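Local structure of transcription anti-terminator antagonist UpxZ (Bacteroides uniformis ATCC 8492, 4EPZ) at residues V86-I91 with Y112-D117; R106-G111 with E118-E123; E11-A16 with E59-L64. The protein probably antagonises transcription anti-termination and thereby helps to regulate capsular polysaccharide synthesis in Bacteroides. One frame throughout, in Å; residues are numbered along the deposited sequence.

The modelled chain is largely helical and has no strand. Contact 3 comes first along the chain and joins helix 5-20 to helix 56-72. Contacts 1 and 2 follow, with alternating segments. Both use helix 102-115: contact 1 pairs its C-terminal end with helix 80-92, and contact 2 pairs its middle with helix 118-129. Their centres lie about 9 Å apart. Contact 3 is about 15 Å from contact 1 and about 17 Å from contact 2, centre to centre. Side chains still link them: Arg90 forms a salt bridge with Glu59, and Leu107 packs on the backbone around Leu64. The three contacts thus belong to one connected helical bundle, contacts 2 and 3 buried and contact 1 partly so.

Contact 1. Residues V86-I91 with Y112-D117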
ATOM      1  N   VAL A  86     -12.763  -3.923   1.164  1.00 16.34           N
ATOM      2  CA  VAL A  86     -12.737  -4.647   2.453  1.00 16.55           C
ATOM      3  C   VAL A  86     -11.461  -4.256   3.248  1.00 18.09           C
ATOM      4  O   VAL A  86     -11.517  -4.010   4.455  1.00 16.24           O
ATOM      5  CB  VAL A  86     -12.827  -6.187   2.217  1.00 19.60           C
ATOM      6  CG1 VAL A  86     -12.648  -6.965   3.537  1.00 18.25           C
ATOM      7  CG2 VAL A  86     -14.148  -6.554   1.517  1.00 19.75           C
ATOM      8  N   ILE A  87     -10.305  -4.209   2.573  1.00 14.71           N
ATOM      9  CA  ILE A  87      -9.025  -3.877   3.191  1.00 14.91           C
ATOM     10  C   ILE A  87      -9.027  -2.447   3.683  1.00 16.51           C
ATOM     11  O   ILE A  87      -8.601  -2.172   4.830  1.00 16.32           O
ATOM     12  CB  ILE A  87      -7.881  -4.139   2.175  1.00 16.45           C
ATOM     13  CG1 ILE A  87      -7.811  -5.638   1.855  1.00 17.91           C
ATOM     14  CG2 ILE A  87      -6.555  -3.662   2.772  1.00 17.04           C
ATOM     15  CD1 ILE A  87      -7.155  -5.877   0.461  1.00 20.43           C
ATOM     16  N   LEU A  88      -9.506  -1.517   2.851  1.00 14.98           N
ATOM     17  CA  LEU A  88      -9.598  -0.126   3.271  1.00 15.52           C
ATOM     18  C   LEU A  88     -10.449   0.030   4.539  1.00 16.44           C
ATOM     19  O   LEU A  88     -10.058   0.758   5.461  1.00 16.56           O
ATOM     20  CB  LEU A  88     -10.179   0.735   2.153  1.00 16.42           C
ATOM     21  CG  LEU A  88      -9.234   0.984   1.009  1.00 20.59           C
ATOM     22  CD1 LEU A  88     -10.023   1.430  -0.226  1.00 22.23           C
ATOM     23  CD2 LEU A  88      -8.116   2.003   1.372  1.00 24.59           C
ATOM     24  N   ASP A  89     -11.564  -0.696   4.608  1.00 16.13           N
ATOM     25  CA  ASP A  89     -12.437  -0.633   5.792  1.00 16.20           C
ATOM     26  C   ASP A  89     -11.684  -1.134   7.031  1.00 20.63           C
ATOM     27  O   ASP A  89     -11.733  -0.495   8.097  1.00 20.28           O
ATOM     28  CB  ASP A  89     -13.704  -1.469   5.536  1.00 17.09           C
ATOM     29  CG  ASP A  89     -14.702  -1.342   6.642  1.00 22.01           C
ATOM     30  OD1 ASP A  89     -15.250  -0.235   6.814  1.00 21.82           O
ATOM     31  OD2 ASP A  89     -14.977  -2.363   7.303  1.00 26.26           O
ATOM     32  N   ARG A  90     -10.909  -2.209   6.868  1.00 16.62           N
ATOM     33  CA  ARG A  90     -10.088  -2.715   7.982  1.00 16.32           C
ATOM     34  C   ARG A  90      -9.048  -1.669   8.416  1.00 16.85           C
ATOM     35  O   ARG A  90      -8.767  -1.532   9.622  1.00 17.77           O
ATOM     36  CB  ARG A  90      -9.412  -4.027   7.577  1.00 16.81           C
ATOM     37  CG  ARG A  90     -10.413  -5.201   7.493  1.00 18.24           C
ATOM     38  CD  ARG A  90      -9.778  -6.378   6.757  1.00 22.06           C
ATOM     39  NE  ARG A  90      -8.558  -6.845   7.420  1.00 24.03           N
ATOM     40  CZ  ARG A  90      -7.806  -7.852   6.986  1.00 33.33           C
ATOM     41  NH1 ARG A  90      -8.153  -8.528   5.899  1.00 29.53           N
ATOM     42  NH2 ARG A  90      -6.710  -8.196   7.642  1.00 26.34           N
ATOM     43  N   ILE A  91      -8.473  -0.919   7.440  1.00 14.51           N
ATOM     44  CA  ILE A  91      -7.479   0.111   7.779  1.00 14.75           C
ATOM     45  C   ILE A  91      -8.142   1.279   8.519  1.00 19.06           C
ATOM     46  O   ILE A  91      -7.595   1.743   9.522  1.00 18.25           O
ATOM     47  CB  ILE A  91      -6.749   0.571   6.502  1.00 16.68           C
ATOM     48  CG1 ILE A  91      -5.875  -0.581   5.928  1.00 14.69           C
ATOM     49  CG2 ILE A  91      -5.940   1.830   6.766  1.00 16.23           C
ATOM     50  CD1 ILE A  91      -5.418  -0.292   4.469  1.00 17.41           C
ATOM     51  N   TYR A 112      -4.913   6.767   0.972  1.00 14.55           N
ATOM     52  CA  TYR A 112      -5.264   7.979   0.193  1.00 15.54           C
ATOM     53  C   TYR A 112      -5.329   7.652  -1.312  1.00 19.20           C
ATOM     54  O   TYR A 112      -6.219   8.143  -2.023  1.00 18.37           O
ATOM     55  CB  TYR A 112      -4.209   9.084   0.455  1.00 15.96           C
ATOM     56  CG  TYR A 112      -4.325  10.269  -0.480  1.00 16.12           C
ATOM     57  CD1 TYR A 112      -5.326  11.224  -0.304  1.00 18.34           C
ATOM     58  CD2 TYR A 112      -3.426  10.442  -1.529  1.00 18.34           C
ATOM     59  CE1 TYR A 112      -5.434  12.318  -1.168  1.00 20.23           C
ATOM     60  CE2 TYR A 112      -3.552  11.506  -2.420  1.00 20.60           C
ATOM     61  CZ  TYR A 112      -4.538  12.455  -2.213  1.00 26.79           C
ATOM     62  OH  TYR A 112      -4.618  13.535  -3.052  1.00 31.46           O
ATOM     63  N   SER A 113      -4.383   6.839  -1.824  1.00 17.00           N
ATOM     64  CA  SER A 113      -4.387   6.555  -3.264  1.00 16.40           C
ATOM     65  C   SER A 113      -5.671   5.881  -3.742  1.00 19.40           C
ATOM     66  O   SER A 113      -6.039   6.002  -4.919  1.00 20.48           O
ATOM     67  CB  SER A 113      -3.223   5.652  -3.619  1.00 19.32           C
ATOM     68  OG  SER A 113      -3.465   4.290  -3.298  1.00 18.95           O
ATOM     69  N   GLU A 114      -6.325   5.143  -2.845  1.00 15.49           N
ATOM     70  CA  GLU A 114      -7.549   4.395  -3.161  1.00 16.84           C
ATOM     71  C   GLU A 114      -8.814   5.198  -2.958  1.00 23.81           C
ATOM     72  O   GLU A 114      -9.840   4.863  -3.549  1.00 27.12           O
ATOM     73  CB  GLU A 114      -7.658   3.154  -2.277  1.00 17.90           C
ATOM     74  CG  GLU A 114      -6.652   2.073  -2.644  1.00 23.73           C
ATOM     75  CD  GLU A 114      -6.918   1.320  -3.934  1.00 28.62           C
ATOM     76  OE1 GLU A 114      -8.072   1.330  -4.418  1.00 28.57           O
ATOM     77  OE2 GLU A 114      -5.952   0.749  -4.485  1.00 29.29           O
ATOM     78  N   THR A 115      -8.765   6.227  -2.127  1.00 17.32           N
ATOM     79  CA  THR A 115      -9.954   6.980  -1.729  1.00 17.99           C
ATOM     80  C   THR A 115      -9.970   8.433  -2.127  1.00 20.46           C
ATOM     81  O   THR A 115     -11.073   9.022  -2.229  1.00 20.69           O
ATOM     82  CB  THR A 115     -10.048   6.954  -0.180  1.00 21.49           C
ATOM     83  OG1 THR A 115      -8.862   7.560   0.384  1.00 19.62           O
ATOM     84  CG2 THR A 115     -10.197   5.520   0.387  1.00 20.27           C
ATOM     85  N   TYR A 116      -8.760   9.051  -2.238  1.00 18.30           N
ATOM     86  CA  TYR A 116      -8.559  10.477  -2.369  1.00 18.31           C
ATOM     87  C   TYR A 116      -9.277  11.182  -1.201  1.00 21.31           C
ATOM     88  O   TYR A 116      -9.861  12.257  -1.371  1.00 22.84           O
ATOM     89  CB  TYR A 116      -8.943  11.021  -3.755  1.00 20.32           C
ATOM     90  CG  TYR A 116      -7.812  10.729  -4.702  1.00 21.99           C
ATOM     91  CD1 TYR A 116      -6.656  11.505  -4.689  1.00 22.92           C
ATOM     92  CD2 TYR A 116      -7.817   9.584  -5.491  1.00 22.35           C
ATOM     93  CE1 TYR A 116      -5.547  11.164  -5.444  1.00 22.40           C
ATOM     94  CE2 TYR A 116      -6.723   9.261  -6.292  1.00 23.39           C
ATOM     95  CZ  TYR A 116      -5.580  10.036  -6.236  1.00 24.71           C
ATOM     96  OH  TYR A 116      -4.494   9.757  -7.028  1.00 24.40           O
ATOM     97  N   ASP A 117      -9.243  10.546  -0.003  1.00 17.89           N
ATOM     98  CA  ASP A 117      -9.770  11.122   1.241  1.00 16.88           C
ATOM     99  C   ASP A 117      -8.745  12.171   1.692  1.00 21.58           C
ATOM    100  O   ASP A 117      -7.647  11.813   2.134  1.00 20.31           O
ATOM    101  CB  ASP A 117      -9.972  10.023   2.280  1.00 18.48           C
ATOM    102  CG  ASP A 117     -10.419  10.458   3.659  1.00 21.03           C
ATOM    103  OD1 ASP A 117     -10.573  11.686   3.884  1.00 21.67           O
ATOM    104  OD2 ASP A 117     -10.712   9.583   4.475  1.00 21.94           O
TER
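Both methyls of Leu88 meet Glu114, and CD1 also meets Thr115. CD1 of Leu88 sits 3.6 Å from CB of Glu114, and CD2 of Leu88 lies 3.9 Å from the same CB. The isobutyl fork thus straddles the root of the glutamate, and the two side chains cross at about a right angle. This is the tight part, and it is small: 122 Å² is buried in all. Thr115 adds a looser touch, its CG2 4.1 Å from CD1 of Leu88. The threonine methyl stands anti to the carbonyl carbon, which brings it to the leucine side and turns OG1 (chi1 60°) back to its own helix.

The place is the C-terminal end of helix 102-115, packed against helix 80-92. OG1 of Thr115 bonds to Gly111 O and accepts from Asp117 N at 3.0 Å, forming an ST turn. Tyr116 leaves the helix with positive phi, and Asp117 is the N-cap of helix 118-129.

The polar side is different. Glu114 is partly exposed, and its chain bends at chi2 (-72°), carrying the carboxylate away from the leucine methyls. There OE2 accepts from Asn71 ND2 and forms a salt bridge with Lys84. A bound calcium ion lies about 4 Å from the Glu114 side chain, so its positive charge probably also favours the ionised carboxylate.

Contact 2. Residues R106-G111 with E118-E123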
ATOM      1  N   ARG A 106       2.869   4.621   5.384  1.00 15.91           N
ATOM      2  CA  ARG A 106       2.561   3.813   4.187  1.00 16.35           C
ATOM      3  C   ARG A 106       1.063   3.520   4.100  1.00 17.84           C
ATOM      4  O   ARG A 106       0.497   3.613   3.018  1.00 16.72           O
ATOM      5  CB  ARG A 106       3.391   2.519   4.195  1.00 16.66           C
ATOM      6  CG  ARG A 106       4.881   2.845   3.938  1.00 16.35           C
ATOM      7  CD  ARG A 106       5.730   1.646   4.259  1.00 15.36           C
ATOM      8  NE  ARG A 106       7.051   1.762   3.621  1.00 20.29           N
ATOM      9  CZ  ARG A 106       8.044   0.892   3.810  1.00 31.18           C
ATOM     10  NH1 ARG A 106       7.898  -0.119   4.657  1.00 20.61           N
ATOM     11  NH2 ARG A 106       9.205   1.053   3.186  1.00 21.76           N
ATOM     12  N   LEU A 107       0.409   3.251   5.231  1.00 14.84           N
ATOM     13  CA  LEU A 107      -1.034   2.972   5.202  1.00 14.22           C
ATOM     14  C   LEU A 107      -1.807   4.251   4.817  1.00 17.45           C
ATOM     15  O   LEU A 107      -2.780   4.199   4.052  1.00 15.43           O
ATOM     16  CB  LEU A 107      -1.516   2.466   6.554  1.00 14.71           C
ATOM     17  CG  LEU A 107      -1.176   1.016   6.870  1.00 16.78           C
ATOM     18  CD1 LEU A 107      -1.392   0.752   8.371  1.00 17.65           C
ATOM     19  CD2 LEU A 107      -2.084   0.051   6.073  1.00 16.81           C
ATOM     20  N   LEU A 108      -1.399   5.391   5.382  1.00 14.83           N
ATOM     21  CA  LEU A 108      -2.069   6.660   5.031  1.00 15.94           C
ATOM     22  C   LEU A 108      -1.902   6.955   3.555  1.00 16.82           C
ATOM     23  O   LEU A 108      -2.877   7.365   2.919  1.00 15.80           O
ATOM     24  CB  LEU A 108      -1.521   7.846   5.830  1.00 15.99           C
ATOM     25  CG  LEU A 108      -1.814   7.886   7.339  1.00 18.72           C
ATOM     26  CD1 LEU A 108      -0.796   8.801   8.029  1.00 19.10           C
ATOM     27  CD2 LEU A 108      -3.268   8.392   7.593  1.00 21.84           C
ATOM     28  N   THR A 109      -0.696   6.695   2.985  1.00 14.72           N
ATOM     29  CA  THR A 109      -0.421   7.025   1.591  1.00 14.75           C
ATOM     30  C   THR A 109      -1.200   6.085   0.667  1.00 16.38           C
ATOM     31  O   THR A 109      -1.864   6.537  -0.270  1.00 16.58           O
ATOM     32  CB  THR A 109       1.094   6.998   1.351  1.00 18.14           C
ATOM     33  OG1 THR A 109       1.670   7.954   2.225  1.00 18.48           O
ATOM     34  CG2 THR A 109       1.435   7.323  -0.094  1.00 16.95           C
ATOM     35  N   TRP A 110      -1.079   4.773   0.886  1.00 16.52           N
ATOM     36  CA  TRP A 110      -1.824   3.798   0.077  1.00 16.42           C
ATOM     37  C   TRP A 110      -3.333   3.961   0.240  1.00 15.90           C
ATOM     38  O   TRP A 110      -4.069   3.846  -0.747  1.00 16.44           O
ATOM     39  CB  TRP A 110      -1.395   2.375   0.422  1.00 15.90           C
ATOM     40  CG  TRP A 110      -0.129   2.035  -0.283  1.00 18.75           C
ATOM     41  CD1 TRP A 110       1.131   2.095   0.229  1.00 21.90           C
ATOM     42  CD2 TRP A 110       0.018   1.821  -1.695  1.00 20.03           C
ATOM     43  NE1 TRP A 110       2.055   1.806  -0.756  1.00 23.21           N
ATOM     44  CE2 TRP A 110       1.398   1.651  -1.952  1.00 24.27           C
ATOM     45  CE3 TRP A 110      -0.895   1.659  -2.756  1.00 21.04           C
ATOM     46  CZ2 TRP A 110       1.894   1.365  -3.232  1.00 24.74           C
ATOM     47  CZ3 TRP A 110      -0.399   1.373  -4.023  1.00 23.78           C
ATOM     48  CH2 TRP A 110       0.977   1.264  -4.257  1.00 25.49           C
ATOM     49  N   GLY A 111      -3.794   4.238   1.456  1.00 14.39           N
ATOM     50  CA  GLY A 111      -5.224   4.457   1.699  1.00 13.94           C
ATOM     51  C   GLY A 111      -5.716   5.695   0.964  1.00 16.14           C
ATOM     52  O   GLY A 111      -6.761   5.657   0.287  1.00 17.16           O
ATOM     53  N   GLU A 118      -9.114  13.467   1.621  1.00 19.73           N
ATOM     54  CA  GLU A 118      -8.188  14.552   1.954  1.00 21.05           C
ATOM     55  C   GLU A 118      -7.723  14.491   3.431  1.00 23.45           C
ATOM     56  O   GLU A 118      -6.630  14.968   3.741  1.00 23.34           O
ATOM     57  CB  GLU A 118      -8.801  15.914   1.605  1.00 23.93           C
ATOM     58  CG  GLU A 118      -8.926  16.129   0.097  1.00 29.43           C
ATOM     59  CD  GLU A 118      -7.676  16.083  -0.777  1.00 51.99           C
ATOM     60  OE1 GLU A 118      -6.542  16.097  -0.238  1.00 39.87           O
ATOM     61  OE2 GLU A 118      -7.835  16.030  -2.019  1.00 45.53           O
ATOM     62  N   GLU A 119      -8.489  13.845   4.323  1.00 20.13           N
ATOM     63  CA  GLU A 119      -8.058  13.717   5.719  1.00 20.35           C
ATOM     64  C   GLU A 119      -6.846  12.792   5.820  1.00 24.21           C
ATOM     65  O   GLU A 119      -5.993  12.990   6.692  1.00 22.49           O
ATOM     66  CB  GLU A 119      -9.183  13.184   6.615  1.00 21.70           C
ATOM     67  CG  GLU A 119     -10.376  14.117   6.713  1.00 32.82           C
ATOM     68  CD  GLU A 119     -11.510  13.659   7.620  1.00 56.46           C
ATOM     69  OE1 GLU A 119     -11.612  12.443   7.905  1.00 43.59           O
ATOM     70  OE2 GLU A 119     -12.321  14.523   8.023  1.00 62.15           O
ATOM     71  N   LEU A 120      -6.772  11.759   4.936  1.00 19.07           N
ATOM     72  CA  LEU A 120      -5.618  10.858   4.960  1.00 16.99           C
ATOM     73  C   LEU A 120      -4.357  11.600   4.455  1.00 20.33           C
ATOM     74  O   LEU A 120      -3.322  11.509   5.121  1.00 20.52           O
ATOM     75  CB  LEU A 120      -5.874   9.581   4.154  1.00 16.04           C
ATOM     76  CG  LEU A 120      -7.018   8.683   4.648  1.00 19.53           C
ATOM     77  CD1 LEU A 120      -7.099   7.425   3.760  1.00 19.92           C
ATOM     78  CD2 LEU A 120      -6.865   8.281   6.116  1.00 20.72           C
ATOM     79  N   ALA A 121      -4.457  12.364   3.336  1.00 19.86           N
ATOM     80  CA  ALA A 121      -3.316  13.168   2.847  1.00 21.33           C
ATOM     81  C   ALA A 121      -2.857  14.145   3.927  1.00 25.02           C
ATOM     82  O   ALA A 121      -1.649  14.239   4.179  1.00 23.55           O
ATOM     83  CB  ALA A 121      -3.686  13.939   1.578  1.00 23.59           C
ATOM     84  N   HIS A 122      -3.827  14.816   4.615  1.00 23.61           N
ATOM     85  CA  HIS A 122      -3.531  15.810   5.644  1.00 25.09           C
ATOM     86  C   HIS A 122      -2.727  15.192   6.777  1.00 24.77           C
ATOM     87  O   HIS A 122      -1.680  15.749   7.160  1.00 23.48           O
ATOM     88  CB  HIS A 122      -4.811  16.469   6.176  1.00 28.41           C
ATOM     89  CG  HIS A 122      -4.537  17.541   7.180  1.00 34.12           C
ATOM     90  ND1 HIS A 122      -4.251  18.836   6.787  1.00 38.55           N
ATOM     91  CD2 HIS A 122      -4.454  17.465   8.528  1.00 37.60           C
ATOM     92  CE1 HIS A 122      -4.031  19.513   7.904  1.00 38.75           C
ATOM     93  NE2 HIS A 122      -4.140  18.737   8.977  1.00 38.68           N
ATOM     94  N   GLU A 123      -3.174  14.016   7.274  1.00 20.01           N
ATOM     95  CA  GLU A 123      -2.463  13.317   8.336  1.00 19.29           C
ATOM     96  C   GLU A 123      -1.068  12.834   7.855  1.00 21.15           C
ATOM     97  O   GLU A 123      -0.093  12.948   8.600  1.00 22.30           O
ATOM     98  CB  GLU A 123      -3.306  12.152   8.819  1.00 20.76           C
ATOM     99  CG  GLU A 123      -2.680  11.476  10.015  1.00 29.92           C
ATOM    100  CD  GLU A 123      -3.582  10.505  10.741  1.00 50.37           C
ATOM    101  OE1 GLU A 123      -4.774  10.384  10.372  1.00 35.89           O
ATOM    102  OE2 GLU A 123      -3.089   9.873  11.700  1.00 44.95           O
TER
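Leu108 and Leu120 touch through their CD2 methyls, 3.9 Å apart. The other methyl of Leu120 goes to the backbone: CD1 of Leu120 rests 3.6 Å from Gly111 C. A CB on Gly111 would point at helix 118-129 and would sit tightly against this methyl, so the absence of a side chain probably helps the leucine come this near the backbone. Leu108 also reaches Glu123. Its CD1 is 3.8 Å from CG of Glu123, and its CD2 is 3.7 Å from OE1 of Glu123. The two side chains cross at about a right angle, with both leucine methyls against the glutamate chain.

Torsions set this up. Glu123 holds CG anti to its backbone N (chi1 -174°) and stays extended beyond it, so its methylenes and its carboxylate both run past the Leu108 methyls. At the far end OE2 makes a long, weak ion pair with Lys104. Around the leucines the backbones come near: CA of Leu108 and CA of Leu120 are 5.5 Å apart. The axes of 106-111 and 118-123 approach to 8.7 Å, at 146° between their directions, an antiparallel pairing joined by the short 116-117 turn. The two helices form an antiparallel helical hairpin.

Further out, Leu120 also packs on Tyr112 and Thr115, and Leu108 on Met95 in a loop. Other faces of helix 102-115 are occupied too: Thr109 meets helix 138-152, while Leu107 and Trp110 meet helix 56-72.

Contact 3. Residues E11-A16 with E59-L64; sequences ELQRMA and EGNLCL
Gln13 and Asn61 are joined by two hydrogen bonds, both given by the amide nitrogen of the glutamine. NE2 of Gln13 donates to OD1 of Asn61 at 3.2 Å, and the bond is nearly straight (169°). It lies in the carbonyl plane and meets a lone pair of OD1. NE2 of Gln13 also donates to the backbone O of Asn61 at 3.1 Å, more bent at 143° and tilted from that carbonyl plane. The two amide planes are only 12° apart, and both acceptors lie close to the plane of the Gln13 amide. One nitrogen therefore grips the same residue at its side chain and its main chain, which should fix the rotation of the glutamine end. The Gln13 chain is extended beyond CG, which carries the amide across to helix 56-72. An alanine in place of Gln13 is likely to leave both Asn61 oxygens without these donors and Leu64 without its amide neighbour. ND2 of Asn61 bonds to Glu57 O, one turn back, which probably helps to turn OD1 toward the glutamine.

Packing follows outside. CD2 of Leu64 lies 3.9 Å from CD of Gln13, and the side chains cross at about a right angle. Asn61 and Leu64 also touch Leu103 of helix 102-115, and Asn61 meets Leu6 and Leu10. The arrangement is a side-chain to side-chain and side-chain to backbone amide link between two helices in the helical fold of this UpxZ family member, helix 5-20 lying against helix 56-72.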
ATOM      1  N   GLU A  11       6.807 -10.496   3.645  1.00 21.47           N
ATOM      2  CA  GLU A  11       7.281 -11.063   2.372  1.00 24.44           C
ATOM      3  C   GLU A  11       6.482 -10.462   1.224  1.00 24.69           C
ATOM      4  O   GLU A  11       7.069 -10.014   0.248  1.00 24.66           O
ATOM      5  CB  GLU A  11       7.136 -12.585   2.360  1.00 27.13           C
ATOM      6  CG  GLU A  11       8.281 -13.351   2.991  1.00 39.85           C
ATOM      7  CD  GLU A  11       8.043 -14.840   3.194  1.00 59.35           C
ATOM      8  OE1 GLU A  11       7.097 -15.400   2.590  1.00 41.35           O
ATOM      9  OE2 GLU A  11       8.820 -15.454   3.960  1.00 50.77           O
ATOM     10  N   LEU A  12       5.144 -10.401   1.378  1.00 21.70           N
ATOM     11  CA  LEU A  12       4.253  -9.814   0.388  1.00 21.13           C
ATOM     12  C   LEU A  12       4.553  -8.320   0.215  1.00 23.28           C
ATOM     13  O   LEU A  12       4.585  -7.861  -0.913  1.00 20.78           O
ATOM     14  CB  LEU A  12       2.772 -10.016   0.753  1.00 20.17           C
ATOM     15  CG  LEU A  12       1.762  -9.521  -0.295  1.00 21.89           C
ATOM     16  CD1 LEU A  12       2.065 -10.090  -1.730  1.00 23.79           C
ATOM     17  CD2 LEU A  12       0.327  -9.877   0.114  1.00 23.66           C
ATOM     18  N   GLN A  13       4.760  -7.554   1.313  1.00 20.29           N
ATOM     19  CA  GLN A  13       5.099  -6.126   1.160  1.00 20.15           C
ATOM     20  C   GLN A  13       6.363  -5.946   0.299  1.00 23.41           C
ATOM     21  O   GLN A  13       6.377  -5.087  -0.582  1.00 23.40           O
ATOM     22  CB  GLN A  13       5.371  -5.488   2.528  1.00 20.54           C
ATOM     23  CG  GLN A  13       4.111  -5.194   3.302  1.00 20.41           C
ATOM     24  CD  GLN A  13       4.451  -4.701   4.685  1.00 25.43           C
ATOM     25  OE1 GLN A  13       5.509  -4.117   4.930  1.00 24.87           O
ATOM     26  NE2 GLN A  13       3.573  -4.945   5.624  1.00 20.05           N
ATOM     27  N   ARG A  14       7.388  -6.785   0.579  1.00 22.97           N
ATOM     28  CA  ARG A  14       8.664  -6.747  -0.123  0.60 23.98           C
ATOM     29  C   ARG A  14       8.468  -7.091  -1.618  1.00 26.47           C
ATOM     30  O   ARG A  14       8.955  -6.357  -2.493  1.00 25.59           O
ATOM     31  CB  ARG A  14       9.640  -7.730   0.538  0.60 28.01           C
ATOM     32  CG  ARG A  14      10.764  -7.043   1.307  0.60 38.69           C
ATOM     33  CD  ARG A  14      11.224  -7.766   2.570  0.60 38.84           C
ATOM     34  NE  ARG A  14      11.370  -9.221   2.444  0.60 30.43           N
ATOM     35  CZ  ARG A  14      10.979 -10.079   3.382  0.60 42.06           C
ATOM     36  NH1 ARG A  14      10.406  -9.640   4.495  0.60 32.93           N
ATOM     37  NH2 ARG A  14      11.152 -11.382   3.214  0.60 38.97           N
HETATM   38  N   MSE A  15       7.749  -8.181  -1.900  1.00 24.29           N
HETATM   39  CA  MSE A  15       7.524  -8.644  -3.274  0.60 23.64           C
HETATM   40  C   MSE A  15       6.692  -7.658  -4.072  1.00 27.05           C
HETATM   41  O   MSE A  15       7.018  -7.404  -5.244  1.00 25.73           O
HETATM   42  CB  MSE A  15       6.874 -10.019  -3.294  0.60 25.14           C
HETATM   43  CG  MSE A  15       7.075 -10.714  -4.620  0.60 30.95           C
HETATM   44 SE   MSE A  15       6.410 -12.497  -4.574  0.45 37.03          SE
HETATM   45  CE  MSE A  15       8.018 -13.389  -3.785  0.60 35.54           C
ATOM     46  N   ALA A  16       5.638  -7.084  -3.442  1.00 22.91           N
ATOM     47  CA  ALA A  16       4.796  -6.112  -4.124  1.00 22.13           C
ATOM     48  C   ALA A  16       5.627  -4.868  -4.465  1.00 25.72           C
ATOM     49  O   ALA A  16       5.526  -4.342  -5.571  1.00 23.63           O
ATOM     50  CB  ALA A  16       3.584  -5.740  -3.261  1.00 22.05           C
ATOM     51  N   GLU A  59      -2.331  -6.412  12.282  1.00 19.84           N
ATOM     52  CA  GLU A  59      -3.408  -6.015  11.378  1.00 19.85           C
ATOM     53  C   GLU A  59      -2.929  -4.909  10.391  1.00 20.67           C
ATOM     54  O   GLU A  59      -3.189  -5.038   9.200  1.00 20.23           O
ATOM     55  CB  GLU A  59      -4.653  -5.583  12.185  1.00 21.82           C
ATOM     56  CG  GLU A  59      -5.882  -5.181  11.351  1.00 23.55           C
ATOM     57  CD  GLU A  59      -6.603  -6.218  10.494  1.00 32.66           C
ATOM     58  OE1 GLU A  59      -6.107  -7.361  10.350  1.00 27.68           O
ATOM     59  OE2 GLU A  59      -7.714  -5.893  10.009  1.00 25.82           O
ATOM     60  N   GLY A  60      -2.197  -3.888  10.860  1.00 17.56           N
ATOM     61  CA  GLY A  60      -1.640  -2.868   9.975  1.00 17.33           C
ATOM     62  C   GLY A  60      -0.740  -3.471   8.903  1.00 19.26           C
ATOM     63  O   GLY A  60      -0.829  -3.113   7.726  1.00 17.42           O
ATOM     64  N   ASN A  61       0.169  -4.378   9.302  1.00 16.28           N
ATOM     65  CA  ASN A  61       1.105  -4.991   8.350  1.00 15.35           C
ATOM     66  C   ASN A  61       0.361  -5.875   7.350  1.00 18.47           C
ATOM     67  O   ASN A  61       0.722  -5.886   6.170  1.00 18.58           O
ATOM     68  CB  ASN A  61       2.153  -5.806   9.101  1.00 16.69           C
ATOM     69  CG  ASN A  61       3.244  -4.893   9.576  1.00 22.36           C
ATOM     70  OD1 ASN A  61       4.022  -4.386   8.767  1.00 20.93           O
ATOM     71  ND2 ASN A  61       3.293  -4.615  10.874  1.00 19.54           N
ATOM     72  N   LEU A  62      -0.650  -6.637   7.834  1.00 17.82           N
ATOM     73  CA  LEU A  62      -1.472  -7.467   6.944  1.00 20.05           C
ATOM     74  C   LEU A  62      -2.190  -6.590   5.908  1.00 20.26           C
ATOM     75  O   LEU A  62      -2.153  -6.879   4.700  1.00 19.21           O
ATOM     76  CB  LEU A  62      -2.507  -8.233   7.778  1.00 22.51           C
ATOM     77  CG  LEU A  62      -2.088  -9.539   8.441  1.00 31.21           C
ATOM     78  CD1 LEU A  62      -3.235 -10.037   9.344  1.00 32.44           C
ATOM     79  CD2 LEU A  62      -1.809 -10.634   7.371  1.00 36.60           C
ATOM     80  N   CYS A  63      -2.860  -5.523   6.377  1.00 17.39           N
ATOM     81  CA  CYS A  63      -3.593  -4.620   5.492  1.00 17.84           C
ATOM     82  C   CYS A  63      -2.680  -3.959   4.500  1.00 18.93           C
ATOM     83  O   CYS A  63      -3.044  -3.824   3.336  1.00 17.82           O
ATOM     84  CB  CYS A  63      -4.340  -3.585   6.307  1.00 19.00           C
ATOM     85  SG  CYS A  63      -5.763  -4.281   7.145  1.00 23.13           S
ATOM     86  N   LEU A  64      -1.511  -3.484   4.967  1.00 15.93           N
ATOM     87  CA  LEU A  64      -0.586  -2.848   4.045  1.00 15.52           C
ATOM     88  C   LEU A  64      -0.115  -3.842   2.983  1.00 19.00           C
ATOM     89  O   LEU A  64      -0.124  -3.499   1.796  1.00 18.15           O
ATOM     90  CB  LEU A  64       0.614  -2.250   4.778  1.00 15.21           C
ATOM     91  CG  LEU A  64       1.640  -1.560   3.854  1.00 18.88           C
ATOM     92  CD1 LEU A  64       1.009  -0.375   3.106  1.00 20.69           C
ATOM     93  CD2 LEU A  64       2.877  -1.126   4.640  1.00 18.10           C
TER